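Side-chain contacts in methanol--corrinoid protein co-methyltransferase (Methanosarcina barkeri, PDB 2I2X), which transfers the methyl group of methanol to the cob(I)amide carried by its partner protein MtaC, a zinc-dependent step in methanol-based methanogenesis: residues 93-98 against 146-151; 179-184 against 423-428; 388-393 against 437-442. One frame throughout, in Å; residues are numbered along the deposited sequence.

Interaction 1. Residues 93-98 against 146-151; sequences NNPSWG and FLEAFE
Pro-95 lays one side of its ring against helix 143-155, where it meets Glu-148 and the backbone leading into Ala-149. Apolar packing is the main kind of contact. CG of Pro-95 lies 3.7 Å from CB of Glu-148. The ring and the glutamate side chain cross at a slant. The CG of Glu-148 is anti to its own carbonyl carbon (chi1 -76°), and from there to CD the chain runs extended. The last torsion (chi3 47°) sets OE1 of Glu-148 3.8 Å from CG of Pro-95. This carboxylate lies on the exposed side of the contact.

The second kind is side chain against backbone. CB of Pro-95 is 3.9 Å from O of Glu-148 and 4.0 Å from N of Ala-149. The chains come close here, with CA of Pro-95 and CA of Ala-149 only 4.4 Å apart. The alanine presents its backbone to the proline. Its buried methyl touches Ile-126 of strand 119-126.

The polar bonds stay within one segment or go to partners outside both; none joins the two. Asn-94 leaves helical geometry after the short helix 89-93, and its O accepts from Trp-97 N at 2.8 Å. This bond belongs to the first turn of the next helix. Asn-94 ND2 sits over the centre of the Trp-97 ring and bonds to Gln-90 O. On the far helix, Glu-151 forms a salt bridge with Lys-209.

Helix 95-116, strand 119-126 and helix 143-155 follow in the chain, so these are successive helices packed on the outside of a TIM barrel.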
ATOM      1  N   ASN A  93      11.439  18.134 -20.395  1.00 18.29           N
ATOM      2  CA  ASN A  93      12.337  19.218 -20.803  1.00 18.55           C
ATOM      3  C   ASN A  93      13.435  18.767 -21.747  1.00 18.97           C
ATOM      4  O   ASN A  93      13.896  19.544 -22.572  1.00 19.08           O
ATOM      5  CB  ASN A  93      12.920  19.937 -19.589  1.00 18.28           C
ATOM      6  CG  ASN A  93      11.895  20.834 -18.897  1.00 19.17           C
ATOM      7  OD1 ASN A  93      11.291  21.710 -19.523  1.00 19.47           O
ATOM      8  ND2 ASN A  93      11.676  20.601 -17.607  1.00 20.21           N
ATOM      9  N   ASN A  94      13.820  17.498 -21.640  1.00 19.65           N
ATOM     10  CA  ASN A  94      14.716  16.848 -22.596  1.00 20.40           C
ATOM     11  C   ASN A  94      13.952  15.714 -23.241  1.00 19.79           C
ATOM     12  O   ASN A  94      13.984  14.576 -22.747  1.00 19.84           O
ATOM     13  CB  ASN A  94      15.962  16.304 -21.899  1.00 21.10           C
ATOM     14  CG  ASN A  94      16.600  17.327 -20.974  1.00 24.92           C
ATOM     15  OD1 ASN A  94      17.284  18.255 -21.430  1.00 30.87           O
ATOM     16  ND2 ASN A  94      16.367  17.181 -19.665  1.00 27.83           N
ATOM     17  N   PRO A  95      13.245  16.009 -24.340  1.00 19.43           N
ATOM     18  CA  PRO A  95      12.392  14.975 -24.956  1.00 19.42           C
ATOM     19  C   PRO A  95      13.006  13.560 -25.077  1.00 18.94           C
ATOM     20  O   PRO A  95      12.304  12.570 -24.867  1.00 19.66           O
ATOM     21  CB  PRO A  95      12.060  15.563 -26.333  1.00 18.96           C
ATOM     22  CG  PRO A  95      12.101  17.046 -26.097  1.00 19.26           C
ATOM     23  CD  PRO A  95      13.173  17.292 -25.062  1.00 19.07           C
ATOM     24  N   SER A  96      14.288  13.459 -25.396  1.00 18.10           N
ATOM     25  CA  SER A  96      14.898  12.151 -25.652  1.00 17.65           C
ATOM     26  C   SER A  96      14.994  11.305 -24.350  1.00 17.37           C
ATOM     27  O   SER A  96      15.022  10.090 -24.398  1.00 16.18           O
ATOM     28  CB  SER A  96      16.260  12.306 -26.341  1.00 17.38           C
ATOM     29  OG  SER A  96      17.216  12.900 -25.453  1.00 17.59           O
ATOM     30  N   TRP A  97      15.021  11.967 -23.199  1.00 17.46           N
ATOM     31  CA  TRP A  97      14.959  11.268 -21.910  1.00 18.05           C
ATOM     32  C   TRP A  97      13.667  10.457 -21.759  1.00 17.92           C
ATOM     33  O   TRP A  97      13.696   9.242 -21.540  1.00 18.88           O
ATOM     34  CB  TRP A  97      15.093  12.255 -20.758  1.00 17.87           C
ATOM     35  CG  TRP A  97      16.501  12.754 -20.513  1.00 19.16           C
ATOM     36  CD1 TRP A  97      17.412  13.178 -21.451  1.00 19.44           C
ATOM     37  CD2 TRP A  97      17.135  12.910 -19.240  1.00 20.85           C
ATOM     38  NE1 TRP A  97      18.573  13.555 -20.838  1.00 19.25           N
ATOM     39  CE2 TRP A  97      18.433  13.405 -19.481  1.00 20.77           C
ATOM     40  CE3 TRP A  97      16.741  12.650 -17.917  1.00 21.55           C
ATOM     41  CZ2 TRP A  97      19.345  13.657 -18.443  1.00 21.24           C
ATOM     42  CZ3 TRP A  97      17.650  12.914 -16.882  1.00 22.47           C
ATOM     43  CH2 TRP A  97      18.939  13.403 -17.158  1.00 20.31           C
ATOM     44  N   GLY A  98      12.535  11.121 -21.889  1.00 17.35           N
ATOM     45  CA  GLY A  98      11.267  10.428 -21.890  1.00 17.26           C
ATOM     46  C   GLY A  98      11.200   9.357 -22.960  1.00 17.23           C
ATOM     47  O   GLY A  98      10.691   8.267 -22.706  1.00 17.53           O
ATOM     48  N   PHE A 146       7.487  20.914 -25.638  1.00 18.98           N
ATOM     49  CA  PHE A 146       6.314  20.232 -25.134  1.00 18.51           C
ATOM     50  C   PHE A 146       5.825  19.182 -26.137  1.00 18.44           C
ATOM     51  O   PHE A 146       5.686  17.998 -25.800  1.00 17.69           O
ATOM     52  CB  PHE A 146       5.246  21.286 -24.849  1.00 18.49           C
ATOM     53  CG  PHE A 146       3.973  20.752 -24.249  1.00 17.62           C
ATOM     54  CD1 PHE A 146       3.992  19.965 -23.103  1.00 16.26           C
ATOM     55  CD2 PHE A 146       2.748  21.078 -24.818  1.00 16.43           C
ATOM     56  CE1 PHE A 146       2.810  19.507 -22.543  1.00 16.26           C
ATOM     57  CE2 PHE A 146       1.560  20.625 -24.258  1.00 16.22           C
ATOM     58  CZ  PHE A 146       1.592  19.834 -23.120  1.00 15.62           C
ATOM     59  N   LEU A 147       5.593  19.621 -27.370  1.00 18.46           N
ATOM     60  CA  LEU A 147       5.173  18.733 -28.467  1.00 18.10           C
ATOM     61  C   LEU A 147       6.184  17.642 -28.791  1.00 18.26           C
ATOM     62  O   LEU A 147       5.787  16.503 -29.067  1.00 18.59           O
ATOM     63  CB  LEU A 147       4.872  19.534 -29.739  1.00 17.41           C
ATOM     64  CG  LEU A 147       3.707  20.527 -29.710  1.00 17.92           C
ATOM     65  CD1 LEU A 147       3.402  21.015 -31.150  1.00 17.66           C
ATOM     66  CD2 LEU A 147       2.435  19.963 -29.019  1.00 14.40           C
ATOM     67  N   GLU A 148       7.473  17.996 -28.788  1.00 18.45           N
ATOM     68  CA  GLU A 148       8.548  17.046 -29.056  1.00 19.16           C
ATOM     69  C   GLU A 148       8.521  15.925 -28.025  1.00 18.77           C
ATOM     70  O   GLU A 148       8.839  14.779 -28.342  1.00 18.44           O
ATOM     71  CB  GLU A 148       9.916  17.716 -28.971  1.00 19.99           C
ATOM     72  CG  GLU A 148      10.316  18.577 -30.132  1.00 24.45           C
ATOM     73  CD  GLU A 148      11.684  19.253 -29.930  1.00 29.66           C
ATOM     74  OE1 GLU A 148      12.654  18.557 -29.528  1.00 32.07           O
ATOM     75  OE2 GLU A 148      11.784  20.478 -30.193  1.00 30.82           O
ATOM     76  N   ALA A 149       8.162  16.253 -26.786  1.00 18.07           N
ATOM     77  CA  ALA A 149       8.065  15.223 -25.775  1.00 18.49           C
ATOM     78  C   ALA A 149       6.986  14.189 -26.155  1.00 18.33           C
ATOM     79  O   ALA A 149       7.241  12.972 -26.099  1.00 18.45           O
ATOM     80  CB  ALA A 149       7.835  15.810 -24.389  1.00 18.27           C
ATOM     81  N   PHE A 150       5.814  14.668 -26.571  1.00 17.58           N
ATOM     82  CA  PHE A 150       4.745  13.761 -26.952  1.00 17.51           C
ATOM     83  C   PHE A 150       5.205  12.932 -28.129  1.00 17.48           C
ATOM     84  O   PHE A 150       5.051  11.727 -28.126  1.00 17.37           O
ATOM     85  CB  PHE A 150       3.443  14.484 -27.326  1.00 17.47           C
ATOM     86  CG  PHE A 150       2.676  15.024 -26.162  1.00 17.40           C
ATOM     87  CD1 PHE A 150       1.816  14.199 -25.421  1.00 15.99           C
ATOM     88  CD2 PHE A 150       2.770  16.380 -25.822  1.00 17.08           C
ATOM     89  CE1 PHE A 150       1.090  14.696 -24.342  1.00 13.73           C
ATOM     90  CE2 PHE A 150       2.041  16.897 -24.724  1.00 15.82           C
ATOM     91  CZ  PHE A 150       1.206  16.039 -23.981  1.00 15.22           C
ATOM     92  N   GLU A 151       5.782  13.545 -29.144  1.00 17.99           N
ATOM     93  CA  GLU A 151       6.033  12.720 -30.310  1.00 19.25           C
ATOM     94  C   GLU A 151       7.228  11.761 -30.189  1.00 18.79           C
ATOM     95  O   GLU A 151       7.218  10.673 -30.760  1.00 18.39           O
ATOM     96  CB  GLU A 151       5.988  13.529 -31.600  1.00 19.46           C
ATOM     97  CG  GLU A 151       7.247  13.724 -32.333  1.00 22.85           C
ATOM     98  CD  GLU A 151       6.987  14.539 -33.612  1.00 27.97           C
ATOM     99  OE1 GLU A 151       6.599  13.937 -34.652  1.00 27.80           O
ATOM    100  OE2 GLU A 151       7.157  15.782 -33.553  1.00 28.56           O
TER

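Interaction 2. Residues 179-184 against 423-428; sequences NDIPGL and ADAKAA
Ile-181 meets Ala-425 through its longer branch. CG1 of Ile-181 is 3.6 Å from CB of Ala-425, and CD1 of Ile-181 follows at 4.1 Å from the same methyl. CG1 is placed anti to the carbonyl carbon (chi1 -53°), while CG2 takes the position anti to the backbone N. Beside this pair, CD of Pro-182 makes a looser contact with CB of Ala-428, at 4.5 Å. The meeting is wholly apolar, and small methyls on helix 416-430 let the isoleucine come close.

The next shell fixes the start of helix 181-210. Asp-180 is its N-cap. OD1 of Asp-180 accepts from N of Gly-183 at 3.0 Å, with an N-H...O angle of 155°. The donor stands well above the carboxylate plane. A CB on Gly-183 would probably come too close to OD2 of Asp-180, which bonds to the hydroxyl of Tyr-447.

Further out, helix 240-259 touches both segments, with Ile-242 on Ile-181 and Ile-245 on Ala-425. Asn-179 touches Pro-96 of a neighbouring MtaB subunit.

An N-capped helix start with proline in its first turn, between barrel strands 160-163 and 213-216, here packs against the C-terminal helices of this TIM-barrel protein.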
ATOM      1  N   ASN A 179     -13.037  31.798  -1.917  1.00 15.47           N
ATOM      2  CA  ASN A 179     -14.456  31.534  -2.201  1.00 15.00           C
ATOM      3  C   ASN A 179     -14.952  32.372  -3.383  1.00 15.21           C
ATOM      4  O   ASN A 179     -16.113  32.787  -3.437  1.00 15.13           O
ATOM      5  CB  ASN A 179     -15.317  31.746  -0.956  1.00 14.48           C
ATOM      6  CG  ASN A 179     -15.025  30.705   0.149  1.00 15.23           C
ATOM      7  OD1 ASN A 179     -14.450  29.640  -0.107  1.00 15.92           O
ATOM      8  ND2 ASN A 179     -15.420  31.020   1.375  1.00 10.64           N
ATOM      9  N   ASP A 180     -14.047  32.619  -4.324  1.00 15.05           N
ATOM     10  CA  ASP A 180     -14.384  33.358  -5.520  1.00 15.30           C
ATOM     11  C   ASP A 180     -14.926  32.357  -6.547  1.00 15.23           C
ATOM     12  O   ASP A 180     -14.193  31.823  -7.405  1.00 15.08           O
ATOM     13  CB  ASP A 180     -13.173  34.155  -6.031  1.00 15.47           C
ATOM     14  CG  ASP A 180     -13.510  35.026  -7.230  1.00 18.25           C
ATOM     15  OD1 ASP A 180     -14.661  34.948  -7.744  1.00 18.82           O
ATOM     16  OD2 ASP A 180     -12.622  35.802  -7.663  1.00 22.44           O
ATOM     17  N   ILE A 181     -16.221  32.082  -6.430  1.00 15.02           N
ATOM     18  CA  ILE A 181     -16.882  31.131  -7.306  1.00 14.93           C
ATOM     19  C   ILE A 181     -16.823  31.501  -8.808  1.00 14.93           C
ATOM     20  O   ILE A 181     -16.434  30.659  -9.641  1.00 15.09           O
ATOM     21  CB  ILE A 181     -18.310  30.906  -6.875  1.00 14.82           C
ATOM     22  CG1 ILE A 181     -18.364  30.515  -5.394  1.00 15.24           C
ATOM     23  CG2 ILE A 181     -18.941  29.878  -7.763  1.00 16.51           C
ATOM     24  CD1 ILE A 181     -17.357  29.437  -4.936  1.00 15.07           C
ATOM     25  N   PRO A 182     -17.176  32.764  -9.161  1.00 14.55           N
ATOM     26  CA  PRO A 182     -16.971  33.221 -10.537  1.00 13.62           C
ATOM     27  C   PRO A 182     -15.530  33.014 -11.033  1.00 13.25           C
ATOM     28  O   PRO A 182     -15.325  32.647 -12.194  1.00 13.27           O
ATOM     29  CB  PRO A 182     -17.302  34.721 -10.446  1.00 13.70           C
ATOM     30  CG  PRO A 182     -18.307  34.804  -9.348  1.00 13.34           C
ATOM     31  CD  PRO A 182     -17.784  33.828  -8.329  1.00 14.28           C
ATOM     32  N   GLY A 183     -14.539  33.254 -10.175  1.00 12.71           N
ATOM     33  CA  GLY A 183     -13.147  33.011 -10.540  1.00 12.41           C
ATOM     34  C   GLY A 183     -12.922  31.536 -10.860  1.00 12.41           C
ATOM     35  O   GLY A 183     -12.255  31.191 -11.848  1.00 12.80           O
ATOM     36  N   LEU A 184     -13.507  30.663 -10.044  1.00 11.46           N
ATOM     37  CA  LEU A 184     -13.515  29.240 -10.356  1.00 10.77           C
ATOM     38  C   LEU A 184     -14.074  28.967 -11.751  1.00  9.65           C
ATOM     39  O   LEU A 184     -13.422  28.277 -12.543  1.00  8.58           O
ATOM     40  CB  LEU A 184     -14.287  28.455  -9.289  1.00 11.09           C
ATOM     41  CG  LEU A 184     -13.625  27.830  -8.046  1.00 11.87           C
ATOM     42  CD1 LEU A 184     -12.211  28.306  -7.713  1.00  9.65           C
ATOM     43  CD2 LEU A 184     -14.560  27.995  -6.839  1.00 11.76           C
ATOM     44  N   ALA A 423     -25.187  27.658  -0.658  1.00 14.63           N
ATOM     45  CA  ALA A 423     -26.187  28.708  -0.936  1.00 14.98           C
ATOM     46  C   ALA A 423     -25.579  30.028  -1.437  1.00 15.30           C
ATOM     47  O   ALA A 423     -26.114  30.654  -2.346  1.00 15.66           O
ATOM     48  CB  ALA A 423     -27.053  28.959   0.298  1.00 14.29           C
ATOM     49  N   ASP A 424     -24.472  30.442  -0.836  1.00 15.33           N
ATOM     50  CA  ASP A 424     -23.751  31.614  -1.297  1.00 15.93           C
ATOM     51  C   ASP A 424     -23.245  31.388  -2.714  1.00 15.73           C
ATOM     52  O   ASP A 424     -23.390  32.283  -3.567  1.00 16.40           O
ATOM     53  CB  ASP A 424     -22.586  31.959  -0.354  1.00 16.31           C
ATOM     54  CG  ASP A 424     -23.056  32.477   1.025  1.00 17.85           C
ATOM     55  OD1 ASP A 424     -24.281  32.642   1.271  1.00 17.62           O
ATOM     56  OD2 ASP A 424     -22.175  32.735   1.879  1.00 21.53           O
ATOM     57  N   ALA A 425     -22.710  30.192  -2.988  1.00 14.43           N
ATOM     58  CA  ALA A 425     -22.166  29.904  -4.314  1.00 13.26           C
ATOM     59  C   ALA A 425     -23.252  29.828  -5.368  1.00 13.42           C
ATOM     60  O   ALA A 425     -23.064  30.321  -6.501  1.00 13.10           O
ATOM     61  CB  ALA A 425     -21.309  28.651  -4.330  1.00 12.73           C
ATOM     62  N   LYS A 426     -24.394  29.246  -5.006  1.00 12.93           N
ATOM     63  CA  LYS A 426     -25.493  29.167  -5.963  1.00 13.65           C
ATOM     64  C   LYS A 426     -25.976  30.582  -6.361  1.00 14.25           C
ATOM     65  O   LYS A 426     -26.153  30.882  -7.559  1.00 13.91           O
ATOM     66  CB  LYS A 426     -26.638  28.302  -5.424  1.00 13.48           C
ATOM     67  CG  LYS A 426     -27.817  28.123  -6.386  1.00 14.20           C
ATOM     68  CD  LYS A 426     -28.790  27.174  -5.764  1.00 19.01           C
ATOM     69  CE  LYS A 426     -30.196  27.724  -5.598  1.00 20.65           C
ATOM     70  NZ  LYS A 426     -31.059  27.194  -6.686  1.00 25.84           N
ATOM     71  N   ALA A 427     -26.134  31.460  -5.363  1.00 14.37           N
ATOM     72  CA  ALA A 427     -26.571  32.837  -5.625  1.00 14.65           C
ATOM     73  C   ALA A 427     -25.564  33.593  -6.498  1.00 14.80           C
ATOM     74  O   ALA A 427     -25.969  34.320  -7.405  1.00 14.74           O
ATOM     75  CB  ALA A 427     -26.885  33.598  -4.314  1.00 13.52           C
ATOM     76  N   ALA A 428     -24.267  33.401  -6.240  1.00 15.17           N
ATOM     77  CA  ALA A 428     -23.213  34.037  -7.053  1.00 15.21           C
ATOM     78  C   ALA A 428     -23.207  33.537  -8.480  1.00 15.68           C
ATOM     79  O   ALA A 428     -22.978  34.318  -9.398  1.00 17.41           O
ATOM     80  CB  ALA A 428     -21.833  33.844  -6.434  1.00 14.47           C
TER

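Interaction 3. Residues 388-393 against 437-442; sequences NIYLRA and DKFMDD
Tyr-390 and Phe-439 form an offset stack between the first turns of helices 389-409 and 436-450. This is helix-helix packing among the C-terminal helices, consistent with the helix bundle that accompanies the TIM barrel. The stack is the tight part. The ring centroids are 4.4 Å apart and the planes are tilted by 26°. CE1 of Tyr-390 stands over the Phe-439 ring towards its rim, 3.2 Å from both CG and CD2 of Phe-439. In return, CB of Phe-439 lies over the Tyr-390 face in a CH-pi contact, 4.0 Å from the centroid. The Phe-439 CG is anti to the backbone N (chi1 -178°), which carries its ring towards helix 389-409. The hydroxyl of Tyr-390 bonds to O of Pro-433, so the polar end of this buried ring is satisfied and its position is held. Leu-432 touches both rings, while Leu-185 and Tyr-186 of helix 181-210 add Tyr-390 and Phe-439 to a larger core. With an alanine here in place of Phe-439, the CB over the tyrosine would remain, but the missing ring would probably open a gap and leave CE1 of Tyr-390 without its stacking partner.

Asn-388 fixes the start of the helix that carries Tyr-390. It is the N-cap, its OD1 taking N of Leu-391 at 2.8 Å from above the amide plane.

Away from the rings the contact is loose. Met-440 turns to Cys-190 of helix 181-210. On the solvent side, Lys-438 pairs within its own helix. Its NZ makes a salt bridge of 2.9 Å to OD1 of Asp-442, meeting the syn lone pair of that oxygen.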
ATOM      1  N   ASN A 388     -21.253  26.355 -26.383  1.00 13.93           N
ATOM      2  CA  ASN A 388     -20.869  27.486 -25.580  1.00 13.54           C
ATOM      3  C   ASN A 388     -20.071  27.039 -24.330  1.00 13.91           C
ATOM      4  O   ASN A 388     -20.642  26.469 -23.370  1.00 13.79           O
ATOM      5  CB  ASN A 388     -22.171  28.167 -25.168  1.00 13.17           C
ATOM      6  CG  ASN A 388     -21.961  29.538 -24.553  1.00 15.27           C
ATOM      7  OD1 ASN A 388     -21.177  29.698 -23.610  1.00 16.49           O
ATOM      8  ND2 ASN A 388     -22.689  30.539 -25.067  1.00 13.45           N
ATOM      9  N   ILE A 389     -18.767  27.313 -24.319  1.00 13.37           N
ATOM     10  CA  ILE A 389     -17.903  26.804 -23.245  1.00 12.50           C
ATOM     11  C   ILE A 389     -18.125  27.452 -21.885  1.00 12.30           C
ATOM     12  O   ILE A 389     -17.910  26.805 -20.843  1.00 12.08           O
ATOM     13  CB  ILE A 389     -16.392  26.848 -23.605  1.00 12.76           C
ATOM     14  CG1 ILE A 389     -15.930  28.279 -23.963  1.00 13.62           C
ATOM     15  CG2 ILE A 389     -16.088  25.855 -24.730  1.00 12.94           C
ATOM     16  CD1 ILE A 389     -14.411  28.422 -24.115  1.00 13.59           C
ATOM     17  N   TYR A 390     -18.516  28.723 -21.871  1.00 11.64           N
ATOM     18  CA  TYR A 390     -18.842  29.372 -20.606  1.00 11.23           C
ATOM     19  C   TYR A 390     -20.181  28.871 -20.093  1.00 11.31           C
ATOM     20  O   TYR A 390     -20.303  28.394 -18.964  1.00 11.80           O
ATOM     21  CB  TYR A 390     -18.909  30.879 -20.805  1.00 11.94           C
ATOM     22  CG  TYR A 390     -19.703  31.651 -19.773  1.00 10.73           C
ATOM     23  CD1 TYR A 390     -19.218  31.822 -18.490  1.00  8.93           C
ATOM     24  CD2 TYR A 390     -20.923  32.233 -20.098  1.00 14.08           C
ATOM     25  CE1 TYR A 390     -19.915  32.530 -17.543  1.00 10.03           C
ATOM     26  CE2 TYR A 390     -21.652  32.973 -19.143  1.00 14.52           C
ATOM     27  CZ  TYR A 390     -21.123  33.120 -17.862  1.00 13.83           C
ATOM     28  OH  TYR A 390     -21.794  33.846 -16.889  1.00 12.45           O
ATOM     29  N   LEU A 391     -21.196  29.000 -20.932  1.00 11.06           N
ATOM     30  CA  LEU A 391     -22.539  28.688 -20.530  1.00 10.60           C
ATOM     31  C   LEU A 391     -22.706  27.222 -20.140  1.00  9.95           C
ATOM     32  O   LEU A 391     -23.432  26.928 -19.193  1.00 10.26           O
ATOM     33  CB  LEU A 391     -23.531  29.108 -21.624  1.00 10.51           C
ATOM     34  CG  LEU A 391     -25.033  29.029 -21.292  1.00 11.83           C
ATOM     35  CD1 LEU A 391     -25.385  29.724 -19.979  1.00 11.46           C
ATOM     36  CD2 LEU A 391     -25.885  29.551 -22.456  1.00 11.53           C
ATOM     37  N   ARG A 392     -22.076  26.305 -20.871  1.00  9.01           N
ATOM     38  CA  ARG A 392     -22.142  24.879 -20.487  1.00  8.00           C
ATOM     39  C   ARG A 392     -21.526  24.629 -19.111  1.00  7.95           C
ATOM     40  O   ARG A 392     -22.058  23.858 -18.315  1.00  8.08           O
ATOM     41  CB  ARG A 392     -21.555  23.942 -21.560  1.00  7.11           C
ATOM     42  CG  ARG A 392     -20.050  23.883 -21.669  1.00  5.51           C
ATOM     43  CD  ARG A 392     -19.647  23.239 -23.026  1.00  5.21           C
ATOM     44  NE  ARG A 392     -18.233  22.876 -23.050  1.00  4.47           N
ATOM     45  CZ  ARG A 392     -17.670  22.031 -23.911  1.00  5.25           C
ATOM     46  NH1 ARG A 392     -18.371  21.458 -24.881  1.00  3.23           N
ATOM     47  NH2 ARG A 392     -16.388  21.752 -23.793  1.00  6.36           N
ATOM     48  N   ALA A 393     -20.422  25.311 -18.832  1.00  7.87           N
ATOM     49  CA  ALA A 393     -19.759  25.231 -17.545  1.00  8.08           C
ATOM     50  C   ALA A 393     -20.610  25.825 -16.425  1.00  8.74           C
ATOM     51  O   ALA A 393     -20.712  25.249 -15.307  1.00  8.28           O
ATOM     52  CB  ALA A 393     -18.387  25.895 -17.604  1.00  7.38           C
ATOM     53  N   ASP A 437     -19.275  36.694 -23.796  1.00 14.85           N
ATOM     54  CA  ASP A 437     -18.382  37.885 -23.972  1.00 15.13           C
ATOM     55  C   ASP A 437     -18.401  38.839 -22.785  1.00 14.76           C
ATOM     56  O   ASP A 437     -17.359  39.227 -22.294  1.00 15.16           O
ATOM     57  CB  ASP A 437     -18.696  38.649 -25.267  1.00 15.29           C
ATOM     58  CG  ASP A 437     -18.559  37.777 -26.503  1.00 17.46           C
ATOM     59  OD1 ASP A 437     -17.746  36.824 -26.475  1.00 20.63           O
ATOM     60  OD2 ASP A 437     -19.281  38.025 -27.498  1.00 20.77           O
ATOM     61  N   LYS A 438     -19.586  39.198 -22.309  1.00 14.61           N
ATOM     62  CA  LYS A 438     -19.721  39.972 -21.078  1.00 14.99           C
ATOM     63  C   LYS A 438     -18.852  39.408 -19.933  1.00 15.73           C
ATOM     64  O   LYS A 438     -18.036  40.135 -19.326  1.00 16.23           O
ATOM     65  CB  LYS A 438     -21.180  39.905 -20.662  1.00 15.16           C
ATOM     66  CG  LYS A 438     -21.731  40.940 -19.714  1.00 15.15           C
ATOM     67  CD  LYS A 438     -20.804  41.999 -19.223  1.00 16.67           C
ATOM     68  CE  LYS A 438     -21.601  42.833 -18.226  1.00 18.52           C
ATOM     69  NZ  LYS A 438     -20.754  43.536 -17.223  1.00 19.10           N
ATOM     70  N   PHE A 439     -19.053  38.124 -19.621  1.00 15.39           N
ATOM     71  CA  PHE A 439     -18.353  37.463 -18.542  1.00 15.55           C
ATOM     72  C   PHE A 439     -16.861  37.442 -18.840  1.00 15.70           C
ATOM     73  O   PHE A 439     -16.036  37.791 -17.982  1.00 15.95           O
ATOM     74  CB  PHE A 439     -18.880  36.033 -18.356  1.00 15.69           C
ATOM     75  CG  PHE A 439     -18.231  35.283 -17.213  1.00 16.20           C
ATOM     76  CD1 PHE A 439     -18.642  35.514 -15.886  1.00 15.47           C
ATOM     77  CD2 PHE A 439     -17.232  34.343 -17.464  1.00 13.11           C
ATOM     78  CE1 PHE A 439     -18.070  34.822 -14.827  1.00 15.86           C
ATOM     79  CE2 PHE A 439     -16.654  33.636 -16.427  1.00 15.45           C
ATOM     80  CZ  PHE A 439     -17.070  33.876 -15.084  1.00 17.16           C
ATOM     81  N   MET A 440     -16.512  37.057 -20.058  1.00 15.41           N
ATOM     82  CA  MET A 440     -15.117  37.024 -20.425  1.00 16.07           C
ATOM     83  C   MET A 440     -14.494  38.381 -20.166  1.00 16.63           C
ATOM     84  O   MET A 440     -13.443  38.466 -19.492  1.00 17.16           O
ATOM     85  CB  MET A 440     -14.920  36.556 -21.872  1.00 15.83           C
ATOM     86  CG  MET A 440     -15.313  35.092 -22.068  1.00 16.82           C
ATOM     87  SD  MET A 440     -14.461  33.924 -20.913  1.00 16.15           S
ATOM     88  CE  MET A 440     -12.925  33.787 -21.834  1.00 10.84           C
ATOM     89  N   ASP A 441     -15.162  39.434 -20.646  1.00 16.92           N
ATOM     90  CA  ASP A 441     -14.656  40.791 -20.489  1.00 17.21           C
ATOM     91  C   ASP A 441     -14.599  41.253 -19.052  1.00 16.25           C
ATOM     92  O   ASP A 441     -13.592  41.821 -18.667  1.00 15.96           O
ATOM     93  CB  ASP A 441     -15.405  41.834 -21.345  1.00 18.49           C
ATOM     94  CG  ASP A 441     -14.726  43.227 -21.278  1.00 21.33           C
ATOM     95  OD1 ASP A 441     -13.517  43.316 -21.635  1.00 22.38           O
ATOM     96  OD2 ASP A 441     -15.388  44.207 -20.825  1.00 24.52           O
ATOM     97  N   ASP A 442     -15.653  41.018 -18.269  1.00 15.73           N
ATOM     98  CA  ASP A 442     -15.620  41.326 -16.824  1.00 16.25           C
ATOM     99  C   ASP A 442     -14.427  40.660 -16.145  1.00 16.35           C
ATOM    100  O   ASP A 442     -13.725  41.301 -15.346  1.00 16.60           O
ATOM    101  CB  ASP A 442     -16.898  40.847 -16.096  1.00 16.96           C
ATOM    102  CG  ASP A 442     -18.117  41.729 -16.366  1.00 18.55           C
ATOM    103  OD1 ASP A 442     -17.981  42.801 -17.006  1.00 20.56           O
ATOM    104  OD2 ASP A 442     -19.222  41.357 -15.921  1.00 18.76           O
TER

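From the N terminus, interaction 1 comes first. It closes a loop of 47 residues that holds most of helix 95-116 and strand 119-126, all within the barrel. It is finished before the others open, and lies about 18 Å or more from them between nearest atoms. Interaction 2 opens at 179-184 and spans 238 residues to reach helix 416-430. Interaction 3 opens inside that span at 388-393 and closes beyond it at 437-442, so the two cross. They also touch, with O of Pro-182 3.6 Å from CZ of Phe-439. Together they tie the start of helix 181-210 to the last three helices of the chain.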